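Gamma-glutamyl phosphate reductase (Thermotoga maritima, PDB 1O20) probably catalyses the NADPH-dependent reduction of L-glutamyl 5-phosphate to the corresponding semialdehyde and phosphate, the second step of proline biosynthesis from glutamate. Local coordinates at residues A[239-244]-A[254-259]; A[286-291]-A[328-333]; A[259-264]-A[294-299]; A[272-277]-A[337-342]; A[230-235]-A[400-405]. One frame throughout, in Å; residues are numbered along the deposited sequence. Where two conformers were deposited one is given.

Interaction 1: residues A[239-244]-A[254-259]; sequences CHIFVD and PVIINA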
# COMPACT_ATOMS: atom_id res chain seq x y z
N CYS A 239 -5.58 -13.53 3.20
CA CYS A 239 -5.82 -13.88 1.81
C CYS A 239 -6.02 -15.38 1.64
O CYS A 239 -5.25 -16.18 2.24
CB CYS A 239 -4.65 -13.40 0.97
SG CYS A 239 -4.41 -11.62 1.06
N HIS A 240 -7.03 -15.76 0.86
CA HIS A 240 -7.36 -17.18 0.62
C HIS A 240 -7.03 -17.57 -0.79
O HIS A 240 -7.14 -16.76 -1.71
CB HIS A 240 -8.84 -17.48 0.81
CG HIS A 240 -9.38 -17.10 2.14
ND1 HIS A 240 -9.45 -15.80 2.56
CD2 HIS A 240 -9.89 -17.86 3.14
CE1 HIS A 240 -9.92 -15.77 3.79
NE2 HIS A 240 -10.23 -17.01 4.16
N ILE A 241 -6.60 -18.81 -0.95
CA ILE A 241 -6.54 -19.48 -2.23
C ILE A 241 -7.47 -20.69 -2.15
O ILE A 241 -7.34 -21.51 -1.23
CB ILE A 241 -5.09 -19.94 -2.53
CG1 ILE A 241 -4.15 -18.73 -2.66
CG2 ILE A 241 -5.06 -20.78 -3.78
CD1 ILE A 241 -2.70 -19.16 -2.76
N PHE A 242 -8.38 -20.81 -3.11
CA PHE A 242 -9.26 -21.97 -3.23
C PHE A 242 -8.84 -22.84 -4.40
O PHE A 242 -8.79 -22.37 -5.53
CB PHE A 242 -10.71 -21.51 -3.45
CG PHE A 242 -11.65 -22.62 -3.88
CD1 PHE A 242 -11.74 -23.78 -3.16
CD2 PHE A 242 -12.46 -22.47 -4.99
CE1 PHE A 242 -12.62 -24.80 -3.56
CE2 PHE A 242 -13.34 -23.47 -5.40
CZ PHE A 242 -13.42 -24.62 -4.68
N VAL A 243 -8.51 -24.10 -4.13
CA VAL A 243 -8.17 -25.07 -5.13
C VAL A 243 -9.43 -25.87 -5.47
O VAL A 243 -9.89 -26.68 -4.70
CB VAL A 243 -7.04 -26.02 -4.64
CG1 VAL A 243 -6.57 -26.88 -5.81
CG2 VAL A 243 -5.81 -25.20 -4.05
N ASP A 244 -9.97 -25.61 -6.63
CA ASP A 244 -11.20 -26.23 -7.10
C ASP A 244 -10.89 -27.62 -7.65
O ASP A 244 -9.75 -27.96 -7.93
CB ASP A 244 -11.79 -25.35 -8.19
CG ASP A 244 -13.30 -25.57 -8.48
OD1 ASP A 244 -14.07 -26.20 -7.70
OD2 ASP A 244 -13.79 -25.04 -9.52
N PRO A 254 3.16 -24.72 -7.30
CA PRO A 254 4.00 -23.52 -7.30
C PRO A 254 3.22 -22.23 -7.03
O PRO A 254 3.76 -21.33 -6.44
CB PRO A 254 4.60 -23.48 -8.73
CG PRO A 254 4.40 -24.84 -9.28
CD PRO A 254 3.29 -25.48 -8.55
N VAL A 255 1.98 -22.12 -7.49
CA VAL A 255 1.22 -20.89 -7.22
C VAL A 255 1.03 -20.72 -5.71
O VAL A 255 1.22 -19.64 -5.16
CB VAL A 255 -0.15 -20.92 -7.92
CG1 VAL A 255 -0.99 -19.77 -7.49
CG2 VAL A 255 -0.00 -20.94 -9.44
N ILE A 256 0.66 -21.81 -5.04
CA ILE A 256 0.42 -21.80 -3.62
C ILE A 256 1.71 -21.52 -2.87
O ILE A 256 1.72 -20.69 -1.98
CB ILE A 256 -0.21 -23.12 -3.17
CG1 ILE A 256 -1.62 -23.29 -3.73
CG2 ILE A 256 -0.31 -23.14 -1.67
CD1 ILE A 256 -2.10 -24.70 -3.73
N ILE A 257 2.79 -22.18 -3.26
CA ILE A 257 4.11 -21.96 -2.67
C ILE A 257 4.58 -20.51 -2.82
O ILE A 257 5.06 -19.89 -1.88
CB ILE A 257 5.11 -22.95 -3.27
CG1 ILE A 257 4.70 -24.37 -2.89
CG2 ILE A 257 6.54 -22.72 -2.75
CD1 ILE A 257 4.74 -24.63 -1.43
N ASN A 258 4.40 -19.98 -4.02
CA ASN A 258 4.77 -18.61 -4.33
C ASN A 258 4.00 -17.68 -3.41
O ASN A 258 4.58 -16.79 -2.79
CB ASN A 258 4.49 -18.32 -5.80
CG ASN A 258 4.83 -16.90 -6.19
OD1 ASN A 258 3.94 -16.08 -6.50
ND2 ASN A 258 6.11 -16.58 -6.16
N ALA A 259 2.68 -17.92 -3.30
CA ALA A 259 1.81 -17.03 -2.56
C ALA A 259 2.13 -17.01 -1.06
O ALA A 259 2.00 -15.98 -0.42
CB ALA A 259 0.34 -17.40 -2.79
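Ile241 and Val243 on strand 239-243 meet Ile256 and Ala259 on helix 249-261. The contact is purely apolar. Ile241 gives the closest touch: its CD1 lies 3.5 Å from Ala259 CB. Ile241 CD1 is also 4.2 Å from Ile256 CA, so the end of the isoleucine rests on the helix backbone as well. CG1 of Ile241 is anti to the carbonyl carbon (chi1 -64°), and the extended chi2 carries CD1 straight out toward the helix. The other branch, Ile241 CG2, faces Ile256 CG1 at 4.3 Å. One step along the strand face, Val243 CG2 touches Ile256 CD1 at 3.8 Å. These two side chains cross at about a right angle.

All four residues are buried. Ala270, on the next strand, touches both Ile241 and Ala259. Ile241 also touches Leu355 of strand 351-355. The strand is fixed by backbone hydrogen bonds to strand 270-276 on one side and to Ser353 on the other. Its intervening side chain, Phe242, packs on Ala339 of helix 336-346, across the sheet. At the strand's end, Asp244 OD2 is hydrogen-bonded to Thr356 and Asn361. Strand and helix segments run nearly antiparallel, at 171°, with axes 10.4 Å apart. This is the first strand-to-helix packing of a beta-alpha-beta unit in the larger parallel sheet of an aldehyde dehydrogenase-like fold.

Interaction 2: residues A[286-291]-A[328-333]; sequences VIVEEL and IAIKVV
No ring or other flat group takes part where Val288 and Leu291 meet Ile328 and Ile330: the touching atoms are methyl carbons, without faces or edges. The contact belongs to the layered alpha/beta fold. Helix 277-293 connects strands 270-276 and 297-300, and strand 327-333 lies between those two in the parallel sheet. The helix therefore packs over the middle strand. The two segments run antiparallel at 179°, with axes 11.6 Å apart, and the side chains bridge that gap.

Leu291 CD1 reaches Ile328 CG2 at 4.0 Å, the two side chains crossing at about a right angle. Ile328 has CG1 anti to the backbone N (chi1 -159°), which leaves CG2 between the backbone N and the carbonyl carbon. Val298 of the neighbouring strand touches all four residues and fills in beside them. Ile257 of helix 249-261 backs Leu291. Ile330 extends its chain toward the helix, and its CD1 sits 3.9 Å from Val288 CG2 and 4.4 Å from Leu291 CD1.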
# COMPACT_ATOMS: atom_id res chain seq x y z
N VAL A 286 0.17 -33.98 -0.92
CA VAL A 286 1.17 -33.34 -1.77
C VAL A 286 1.48 -31.92 -1.35
O VAL A 286 2.63 -31.58 -1.16
CB VAL A 286 0.75 -33.40 -3.24
CG1 VAL A 286 1.80 -32.67 -4.12
CG2 VAL A 286 0.64 -34.86 -3.66
N ILE A 287 0.45 -31.09 -1.19
CA ILE A 287 0.66 -29.69 -0.88
C ILE A 287 1.21 -29.51 0.53
O ILE A 287 2.03 -28.63 0.75
CB ILE A 287 -0.62 -28.83 -1.14
CG1 ILE A 287 -0.29 -27.34 -1.07
CG2 ILE A 287 -1.72 -29.19 -0.17
CD1 ILE A 287 0.72 -26.88 -2.15
N VAL A 288 0.77 -30.33 1.47
CA VAL A 288 1.27 -30.26 2.83
C VAL A 288 2.78 -30.63 2.85
O VAL A 288 3.58 -29.91 3.46
CB VAL A 288 0.43 -31.13 3.81
CG1 VAL A 288 1.07 -31.20 5.21
CG2 VAL A 288 -0.94 -30.59 3.94
N GLU A 289 3.17 -31.68 2.13
CA GLU A 289 4.59 -32.07 1.98
C GLU A 289 5.42 -30.89 1.44
O GLU A 289 6.44 -30.53 2.04
CB GLU A 289 4.69 -33.34 1.09
CG GLU A 289 6.06 -33.77 0.55
CD GLU A 289 5.96 -35.04 -0.34
OE1 GLU A 289 6.59 -36.07 0.01
OE2 GLU A 289 5.22 -35.02 -1.37
N GLU A 290 4.92 -30.26 0.37
CA GLU A 290 5.65 -29.18 -0.27
C GLU A 290 5.72 -27.92 0.60
O GLU A 290 6.75 -27.25 0.65
CB GLU A 290 5.05 -28.89 -1.64
CG GLU A 290 5.85 -27.90 -2.50
CD GLU A 290 7.13 -28.49 -3.08
OE1 GLU A 290 7.33 -29.72 -2.94
OE2 GLU A 290 7.93 -27.71 -3.68
N LEU A 291 4.64 -27.62 1.29
CA LEU A 291 4.62 -26.49 2.24
C LEU A 291 5.68 -26.71 3.34
O LEU A 291 6.46 -25.82 3.67
CB LEU A 291 3.22 -26.33 2.84
CG LEU A 291 2.22 -25.66 1.89
CD1 LEU A 291 0.82 -25.91 2.32
CD2 LEU A 291 2.54 -24.14 1.81
N ILE A 328 0.14 -21.62 7.80
CA ILE A 328 -1.02 -21.64 6.90
C ILE A 328 -2.11 -22.49 7.53
O ILE A 328 -1.83 -23.48 8.24
CB ILE A 328 -0.61 -22.15 5.46
CG1 ILE A 328 -1.64 -21.69 4.43
CG2 ILE A 328 -0.40 -23.67 5.44
CD1 ILE A 328 -1.27 -21.91 2.98
N ALA A 329 -3.36 -22.10 7.34
CA ALA A 329 -4.45 -22.98 7.75
C ALA A 329 -5.22 -23.47 6.54
O ALA A 329 -5.48 -22.70 5.59
CB ALA A 329 -5.35 -22.32 8.74
N ILE A 330 -5.53 -24.76 6.55
CA ILE A 330 -6.16 -25.42 5.41
C ILE A 330 -7.52 -25.87 5.84
O ILE A 330 -7.64 -26.46 6.93
CB ILE A 330 -5.30 -26.63 4.95
CG1 ILE A 330 -3.88 -26.19 4.58
CG2 ILE A 330 -5.99 -27.35 3.80
CD1 ILE A 330 -2.98 -27.26 4.00
N LYS A 331 -8.54 -25.61 5.02
CA LYS A 331 -9.88 -26.18 5.21
C LYS A 331 -10.39 -26.92 3.97
O LYS A 331 -10.25 -26.42 2.85
CB LYS A 331 -10.89 -25.06 5.53
CG LYS A 331 -12.35 -25.53 5.56
CD LYS A 331 -13.13 -24.75 6.61
CE LYS A 331 -14.61 -25.11 6.69
NZ LYS A 331 -15.32 -24.04 7.52
N VAL A 332 -11.04 -28.06 4.15
CA VAL A 332 -11.67 -28.75 3.01
C VAL A 332 -13.07 -28.14 2.90
O VAL A 332 -13.70 -27.97 3.93
CB VAL A 332 -11.83 -30.27 3.27
CG1 VAL A 332 -12.68 -30.97 2.17
CG2 VAL A 332 -10.48 -30.94 3.39
N VAL A 333 -13.51 -27.82 1.68
CA VAL A 333 -14.86 -27.35 1.41
C VAL A 333 -15.50 -28.24 0.34
O VAL A 333 -14.80 -28.93 -0.39
CB VAL A 333 -14.87 -25.89 0.94
CG1 VAL A 333 -14.34 -25.02 2.03
CG2 VAL A 333 -14.05 -25.72 -0.40

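Interaction 3: residues A[259-264]-A[294-299]; sequences AKTQRP and HGVEVR
Thr261 turns its methyl toward His294 and Val296 through its first torsion. With chi1 at 71°, CG2 is anti to the carbonyl carbon and OG1 sits between the carbonyl carbon and N. The hydroxyl then bonds back to Ile257 O within the helix, leaving CG2 to make the contact. Val296 has chi1 at 175°, which places its CG2 on the side facing Thr261. The site joins the end of helix 249-261 to the turn after helix 277-293. That turn is a Schellman motif: Gly295, with positive phi, is the C-prime residue, and Val296 N bonds to Leu291 O. The chain then enters strand 297-300.

Thr261 CG2 lies 3.7 Å from His294 CB and 3.9 Å from Val296 CG2. The Thr261 side chain crosses those of His294 and Val296 at about a right angle, and its CG2 comes to the His294 ring obliquely. His294 ND1 bonds to Glu290 O, which helps fix the ring. Lys260 lends only its aliphatic part here: its CG is 3.9 Å from Val296 CG2. Its chain is bent at chi2 and chi3, and NZ leaves for Glu271 and for the carbonyls of Ala270, Asp325 and Ile327. Farther along, Arg299 bridges to Asp318 through NH1 and grips Glu297 side-on. Arg299 NE and NH2 both reach Glu297 OE2, each at 2.9 Å, from the same face of the carboxylate.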
# COMPACT_ATOMS: atom_id res chain seq x y z
N ALA A 259 2.68 -17.92 -3.30
CA ALA A 259 1.81 -17.03 -2.56
C ALA A 259 2.13 -17.01 -1.06
O ALA A 259 2.00 -15.98 -0.42
CB ALA A 259 0.34 -17.40 -2.79
N LYS A 260 2.55 -18.16 -0.54
CA LYS A 260 2.84 -18.34 0.87
C LYS A 260 4.28 -18.00 1.25
O LYS A 260 4.50 -17.33 2.26
CB LYS A 260 2.50 -19.76 1.29
CG LYS A 260 2.75 -20.10 2.80
CD LYS A 260 1.75 -19.47 3.79
CE LYS A 260 2.20 -18.11 4.32
NZ LYS A 260 1.17 -17.51 5.25
N THR A 261 5.25 -18.44 0.44
CA THR A 261 6.65 -18.44 0.89
C THR A 261 7.53 -17.40 0.23
O THR A 261 8.67 -17.24 0.64
CB THR A 261 7.33 -19.82 0.64
OG1 THR A 261 7.53 -20.03 -0.77
CG2 THR A 261 6.41 -20.97 1.12
N GLN A 262 7.06 -16.70 -0.79
CA GLN A 262 7.97 -15.79 -1.47
C GLN A 262 8.33 -14.62 -0.51
O GLN A 262 9.48 -14.23 -0.41
CB GLN A 262 7.41 -15.25 -2.81
CG GLN A 262 8.43 -14.37 -3.56
CD GLN A 262 7.96 -13.94 -4.95
OE1 GLN A 262 6.92 -13.28 -5.11
NE2 GLN A 262 8.73 -14.30 -5.96
N ARG A 263 7.32 -14.08 0.17
CA ARG A 263 7.46 -12.99 1.12
C ARG A 263 6.39 -13.14 2.20
O ARG A 263 5.42 -12.40 2.21
CB ARG A 263 7.26 -11.63 0.43
CG ARG A 263 8.42 -11.20 -0.43
CD ARG A 263 9.62 -10.70 0.38
NE ARG A 263 10.66 -10.19 -0.49
CZ ARG A 263 11.47 -10.94 -1.22
NH1 ARG A 263 11.36 -12.27 -1.19
NH2 ARG A 263 12.40 -10.37 -1.99
N PRO A 264 6.56 -14.10 3.10
CA PRO A 264 5.54 -14.37 4.13
C PRO A 264 5.22 -13.18 5.07
O PRO A 264 4.11 -13.14 5.61
CB PRO A 264 6.11 -15.54 4.92
CG PRO A 264 7.50 -15.85 4.31
CD PRO A 264 7.74 -14.99 3.18
N HIS A 294 9.28 -25.99 2.63
CA HIS A 294 9.59 -24.57 2.69
C HIS A 294 9.47 -23.97 4.10
O HIS A 294 9.41 -22.75 4.27
CB HIS A 294 8.69 -23.81 1.72
CG HIS A 294 9.02 -24.05 0.30
ND1 HIS A 294 8.45 -25.06 -0.45
CD2 HIS A 294 9.92 -23.43 -0.52
CE1 HIS A 294 8.96 -25.05 -1.67
NE2 HIS A 294 9.83 -24.06 -1.74
N GLY A 295 9.45 -24.85 5.10
CA GLY A 295 9.38 -24.46 6.49
C GLY A 295 8.01 -23.98 6.96
O GLY A 295 7.95 -23.31 7.97
N VAL A 296 6.94 -24.36 6.29
CA VAL A 296 5.61 -23.87 6.65
C VAL A 296 4.95 -24.79 7.68
O VAL A 296 4.91 -26.02 7.51
CB VAL A 296 4.72 -23.64 5.43
CG1 VAL A 296 3.33 -23.25 5.85
CG2 VAL A 296 5.30 -22.54 4.54
N GLU A 297 4.50 -24.17 8.77
CA GLU A 297 3.66 -24.82 9.78
C GLU A 297 2.20 -24.89 9.28
O GLU A 297 1.55 -23.86 9.06
CB GLU A 297 3.70 -24.08 11.13
CG GLU A 297 2.77 -24.71 12.16
CD GLU A 297 2.72 -23.98 13.48
OE1 GLU A 297 3.76 -23.49 13.95
OE2 GLU A 297 1.62 -23.93 14.07
N VAL A 298 1.69 -26.09 9.11
CA VAL A 298 0.40 -26.32 8.49
C VAL A 298 -0.62 -26.64 9.54
O VAL A 298 -0.41 -27.53 10.36
CB VAL A 298 0.47 -27.44 7.51
CG1 VAL A 298 -0.89 -27.75 6.96
CG2 VAL A 298 1.47 -27.05 6.37
N ARG A 299 -1.70 -25.87 9.58
CA ARG A 299 -2.80 -26.14 10.46
C ARG A 299 -3.95 -26.56 9.58
O ARG A 299 -3.99 -26.20 8.41
CB ARG A 299 -3.17 -24.90 11.26
CG ARG A 299 -1.96 -24.26 11.91
CD ARG A 299 -2.26 -23.14 12.90
NE ARG A 299 -1.00 -22.75 13.54
CZ ARG A 299 -0.86 -21.68 14.30
NH1 ARG A 299 -1.89 -20.87 14.49
NH2 ARG A 299 0.32 -21.40 14.82

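Interaction 4: residues A[272-277]-A[337-342]; sequences KLLVHE and DEAIEH
Leu274 of strand 270-276 packs tightly against His342 and Ala339 of helix 336-346. Its CD2 lies over one face of the His342 ring, 4.1 Å from the centroid and 28° off the ring normal. This is a CH-pi contact. The other methyl, Leu274 CD1, lies 3.7 Å from Ala339 O and 4.2 Å from Ala339 CB. CG is anti to the carbonyl carbon (chi1 -51°), and this turns the end of the side chain to the helix. The His342 ring also meets the rings of His240, Trp319 and Tyr346, so it is held among aromatic groups.

The other end of the contact is loose. Glu277 is exposed and Glu338 partly so. Glu277 OE1 and Glu338 OE1 stay 6.4 Å apart, with like charges. Glu338 OE1 bonds instead to the backbone N of Lys334.

Lys272 lies on the same strand, buried beside the packed part. Its NZ is held by the carbonyls of Asp318, Trp319 and Thr321 and by Asn238 OD1. Lys272 NZ is 7.0 Å from His342 NE2. The methyl over the ring face and the nearby lysine may make a positive charge on His342 less favourable, though the effect is likely to be modest.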
# COMPACT_ATOMS: atom_id res chain seq x y z
N LYS A 272 -4.39 -18.73 3.96
CA LYS A 272 -5.43 -19.75 4.05
C LYS A 272 -5.59 -20.50 2.74
O LYS A 272 -5.57 -19.89 1.65
CB LYS A 272 -6.77 -19.11 4.38
CG LYS A 272 -6.80 -18.29 5.64
CD LYS A 272 -6.66 -19.05 6.93
CE LYS A 272 -5.77 -18.28 7.92
NZ LYS A 272 -6.38 -17.06 8.56
N LEU A 273 -5.74 -21.81 2.85
CA LEU A 273 -5.94 -22.65 1.68
C LEU A 273 -7.23 -23.42 1.82
O LEU A 273 -7.41 -24.20 2.77
CB LEU A 273 -4.78 -23.63 1.51
CG LEU A 273 -4.74 -24.41 0.20
CD1 LEU A 273 -4.40 -23.50 -0.98
CD2 LEU A 273 -3.70 -25.52 0.34
N LEU A 274 -8.12 -23.25 0.86
CA LEU A 274 -9.37 -24.00 0.81
C LEU A 274 -9.26 -25.02 -0.30
O LEU A 274 -8.81 -24.68 -1.42
CB LEU A 274 -10.56 -23.06 0.53
CG LEU A 274 -10.68 -21.83 1.42
CD1 LEU A 274 -11.96 -20.97 1.08
CD2 LEU A 274 -10.72 -22.19 2.84
N VAL A 275 -9.70 -26.25 -0.04
CA VAL A 275 -9.47 -27.35 -0.98
C VAL A 275 -10.75 -28.14 -1.20
O VAL A 275 -11.34 -28.59 -0.22
CB VAL A 275 -8.40 -28.35 -0.45
CG1 VAL A 275 -8.21 -29.50 -1.41
CG2 VAL A 275 -7.07 -27.64 -0.26
N HIS A 276 -11.13 -28.33 -2.47
CA HIS A 276 -12.35 -29.07 -2.86
C HIS A 276 -12.24 -30.50 -2.37
O HIS A 276 -11.22 -31.17 -2.59
CB HIS A 276 -12.51 -29.05 -4.40
CG HIS A 276 -13.87 -29.43 -4.89
ND1 HIS A 276 -14.37 -30.71 -4.85
CD2 HIS A 276 -14.82 -28.68 -5.51
CE1 HIS A 276 -15.57 -30.73 -5.40
NE2 HIS A 276 -15.87 -29.51 -5.82
N GLU A 277 -13.30 -30.98 -1.74
CA GLU A 277 -13.34 -32.32 -1.17
C GLU A 277 -13.02 -33.43 -2.15
O GLU A 277 -12.39 -34.42 -1.77
CB GLU A 277 -14.68 -32.58 -0.48
CG GLU A 277 -15.90 -32.66 -1.37
CD GLU A 277 -17.16 -33.05 -0.60
OE1 GLU A 277 -17.12 -33.06 0.65
OE2 GLU A 277 -18.20 -33.32 -1.25
N ASP A 337 -19.13 -22.94 -3.95
CA ASP A 337 -20.14 -22.22 -3.16
C ASP A 337 -19.76 -22.13 -1.69
O ASP A 337 -19.93 -21.08 -1.07
CB ASP A 337 -21.53 -22.90 -3.25
CG ASP A 337 -22.21 -22.64 -4.60
OD1 ASP A 337 -23.33 -23.14 -4.80
OD2 ASP A 337 -21.67 -21.97 -5.52
N GLU A 338 -19.27 -23.23 -1.12
CA GLU A 338 -18.81 -23.20 0.26
C GLU A 338 -17.49 -22.41 0.34
O GLU A 338 -17.21 -21.79 1.36
CB GLU A 338 -18.65 -24.60 0.83
CG GLU A 338 -18.75 -24.62 2.35
CD GLU A 338 -18.12 -25.87 2.97
OE1 GLU A 338 -18.25 -26.97 2.32
OE2 GLU A 338 -17.50 -25.73 4.07
N ALA A 339 -16.70 -22.43 -0.73
CA ALA A 339 -15.45 -21.67 -0.74
C ALA A 339 -15.78 -20.22 -0.66
O ALA A 339 -15.25 -19.50 0.17
CB ALA A 339 -14.60 -21.96 -2.00
N ILE A 340 -16.71 -19.80 -1.48
CA ILE A 340 -17.23 -18.43 -1.43
C ILE A 340 -17.81 -18.03 -0.08
O ILE A 340 -17.45 -16.97 0.44
CB ILE A 340 -18.25 -18.18 -2.59
CG1 ILE A 340 -17.50 -18.16 -3.91
CG2 ILE A 340 -19.01 -16.82 -2.38
CD1 ILE A 340 -18.38 -18.22 -5.19
N GLU A 341 -18.64 -18.87 0.52
CA GLU A 341 -19.16 -18.57 1.85
C GLU A 341 -18.03 -18.41 2.87
O GLU A 341 -18.09 -17.54 3.73
CB GLU A 341 -20.18 -19.60 2.31
CG GLU A 341 -21.48 -19.54 1.51
CD GLU A 341 -22.23 -18.23 1.66
OE1 GLU A 341 -22.38 -17.75 2.81
OE2 GLU A 341 -22.68 -17.70 0.62
N HIS A 342 -17.01 -19.25 2.79
CA HIS A 342 -15.95 -19.16 3.76
C HIS A 342 -15.21 -17.85 3.58
O HIS A 342 -14.91 -17.15 4.55
CB HIS A 342 -15.01 -20.38 3.66
CG HIS A 342 -13.93 -20.34 4.68
ND1 HIS A 342 -14.04 -20.98 5.89
CD2 HIS A 342 -12.74 -19.70 4.69
CE1 HIS A 342 -12.95 -20.75 6.60
NE2 HIS A 342 -12.13 -20.00 5.89

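Interaction 5: residues A[230-235]-A[400-405]; sequences PVLETG and RFHARG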
# COMPACT_ATOMS: atom_id res chain seq x y z
N PRO A 230 -10.20 12.64 5.60
CA PRO A 230 -10.32 11.39 4.83
C PRO A 230 -9.06 10.48 4.94
O PRO A 230 -7.92 11.00 4.96
CB PRO A 230 -10.49 11.88 3.39
CG PRO A 230 -11.12 13.29 3.52
CD PRO A 230 -10.61 13.82 4.83
N VAL A 231 -9.27 9.17 5.00
CA VAL A 231 -8.19 8.23 5.17
C VAL A 231 -8.18 7.25 4.03
O VAL A 231 -9.26 6.88 3.57
CB VAL A 231 -8.34 7.42 6.47
CG1 VAL A 231 -7.20 6.41 6.65
CG2 VAL A 231 -8.37 8.34 7.62
N LEU A 232 -6.99 6.86 3.57
CA LEU A 232 -6.83 5.64 2.78
C LEU A 232 -6.19 4.59 3.68
O LEU A 232 -5.04 4.73 4.10
CB LEU A 232 -5.99 5.86 1.51
CG LEU A 232 -6.70 6.57 0.37
CD1 LEU A 232 -5.71 6.86 -0.73
CD2 LEU A 232 -7.86 5.73 -0.14
N GLU A 233 -6.98 3.58 4.00
CA GLU A 233 -6.60 2.48 4.88
C GLU A 233 -5.97 1.30 4.11
O GLU A 233 -6.66 0.59 3.33
CB GLU A 233 -7.85 2.01 5.61
CG GLU A 233 -7.63 0.86 6.56
CD GLU A 233 -8.84 0.62 7.44
OE1 GLU A 233 -9.99 1.00 7.06
OE2 GLU A 233 -8.64 0.08 8.54
N THR A 234 -4.67 1.07 4.34
CA THR A 234 -3.99 -0.09 3.79
C THR A 234 -4.11 -1.23 4.76
O THR A 234 -3.28 -1.37 5.67
CB THR A 234 -2.49 0.24 3.53
OG1 THR A 234 -1.82 0.56 4.77
CG2 THR A 234 -2.36 1.49 2.64
N GLY A 235 -5.17 -2.03 4.59
CA GLY A 235 -5.61 -2.93 5.64
C GLY A 235 -4.91 -4.30 5.64
O GLY A 235 -4.03 -4.56 4.82
N ARG A 400 -13.59 0.51 0.40
CA ARG A 400 -14.53 0.62 -0.71
C ARG A 400 -14.91 2.09 -0.94
O ARG A 400 -16.13 2.48 -0.95
CB ARG A 400 -15.79 -0.18 -0.37
CG ARG A 400 -15.88 -1.54 -1.04
CD ARG A 400 -17.26 -2.16 -0.93
NE ARG A 400 -17.12 -3.46 -0.35
CZ ARG A 400 -17.70 -3.91 0.77
NH1 ARG A 400 -18.59 -3.19 1.49
NH2 ARG A 400 -17.40 -5.14 1.15
N PHE A 401 -13.89 2.92 -1.08
CA PHE A 401 -14.09 4.36 -1.09
C PHE A 401 -12.85 5.09 -1.62
O PHE A 401 -11.73 4.95 -1.11
CB PHE A 401 -14.48 4.87 0.30
CG PHE A 401 -15.24 6.16 0.29
CD1 PHE A 401 -16.52 6.23 -0.22
CD2 PHE A 401 -14.68 7.31 0.84
CE1 PHE A 401 -17.23 7.42 -0.21
CE2 PHE A 401 -15.37 8.49 0.86
CZ PHE A 401 -16.65 8.56 0.35
N HIS A 402 -13.07 5.81 -2.71
CA HIS A 402 -12.08 6.64 -3.38
C HIS A 402 -11.10 5.83 -4.18
O HIS A 402 -10.99 6.01 -5.36
CB HIS A 402 -11.31 7.60 -2.44
CG HIS A 402 -10.37 8.50 -3.18
ND1 HIS A 402 -10.80 9.64 -3.81
CD2 HIS A 402 -9.06 8.36 -3.51
CE1 HIS A 402 -9.79 10.19 -4.46
NE2 HIS A 402 -8.72 9.44 -4.28
N ALA A 403 -10.35 4.95 -3.51
CA ALA A 403 -9.37 4.12 -4.17
C ALA A 403 -9.21 2.79 -3.44
O ALA A 403 -9.22 2.73 -2.18
CB ALA A 403 -8.02 4.87 -4.22
N ARG A 404 -9.04 1.74 -4.24
CA ARG A 404 -8.85 0.40 -3.79
C ARG A 404 -7.73 -0.24 -4.58
O ARG A 404 -7.51 0.11 -5.75
CB ARG A 404 -10.18 -0.41 -3.88
CG ARG A 404 -10.03 -1.81 -3.29
CD ARG A 404 -11.17 -2.38 -2.44
NE ARG A 404 -12.27 -2.72 -3.27
CZ ARG A 404 -13.16 -3.70 -3.09
NH1 ARG A 404 -13.18 -4.48 -2.05
NH2 ARG A 404 -14.13 -3.81 -4.00
N GLY A 405 -6.98 -1.12 -3.91
CA GLY A 405 -5.73 -1.61 -4.48
C GLY A 405 -4.57 -0.63 -4.35
O GLY A 405 -4.58 0.27 -3.54
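Leu232 points its side chain into the bend made by Phe401, His402 and Ala403, and one methyl does the work. Leu232 CD2 lies 3.9 Å from Ala403 O and 4.1 Å from Phe401 O. Leu232 CD2 is also 4.2 Å from Ala403 CB. The His402 ring stands obliquely to this methyl, with His402 CD2 at 4.4 Å from Leu232 CD2. Leu232 reaches the bend because CG is anti to its carbonyl carbon (chi1 -76°) and chi2 is extended.

The bend is a classic gamma turn. Ala403 N bonds to Phe401 O at 2.8 Å, and His402 at the turn's centre has positive phi (75°). His402 NE2 bonds to Glu411 O, which helps hold the ring beside Leu232.

Gln399 ties the two loops together. Its NE2 bonds to the carbonyls of Val231 and Phe401, and its OE1 takes Glu233 N. Arg400 and Arg404 both form salt bridges to Asp370. CG of Arg400 lies over one face of the Arg404 guanidinium. Leu232 also packs on Leu210, and its backbone pairs with Val211 in strand 210-213.

Segment 230-235 is part of the link between the four-stranded sheet and the seven-stranded one. The contact is thus loop packing at the junction of the two alpha/beta domains of an aldehyde dehydrogenase-like fold.

Interactions 1 to 4 belong to one seven-stranded parallel sheet. Interactions 1, 2 and 3 lie on one face of it: Ile256 CD1 meets Ile287 CD1 at 3.9 Å, and Ile257 CG2 meets His294 CE1 at 3.5 Å. Interaction 4 lies across the sheet. It joins interaction 1 by strand pairing, with Val243 N and Leu274 O 2.8 Å apart. Interactions 2 and 3 pair likewise through Ile328 and Arg299. Interaction 5 stands apart, with its centre about 25 Å from that of interaction 1, although segments 230-235 and 239-244 nearly adjoin in sequence. In aldehyde dehydrogenases, the domain built on such a sheet carries the catalytic cysteine.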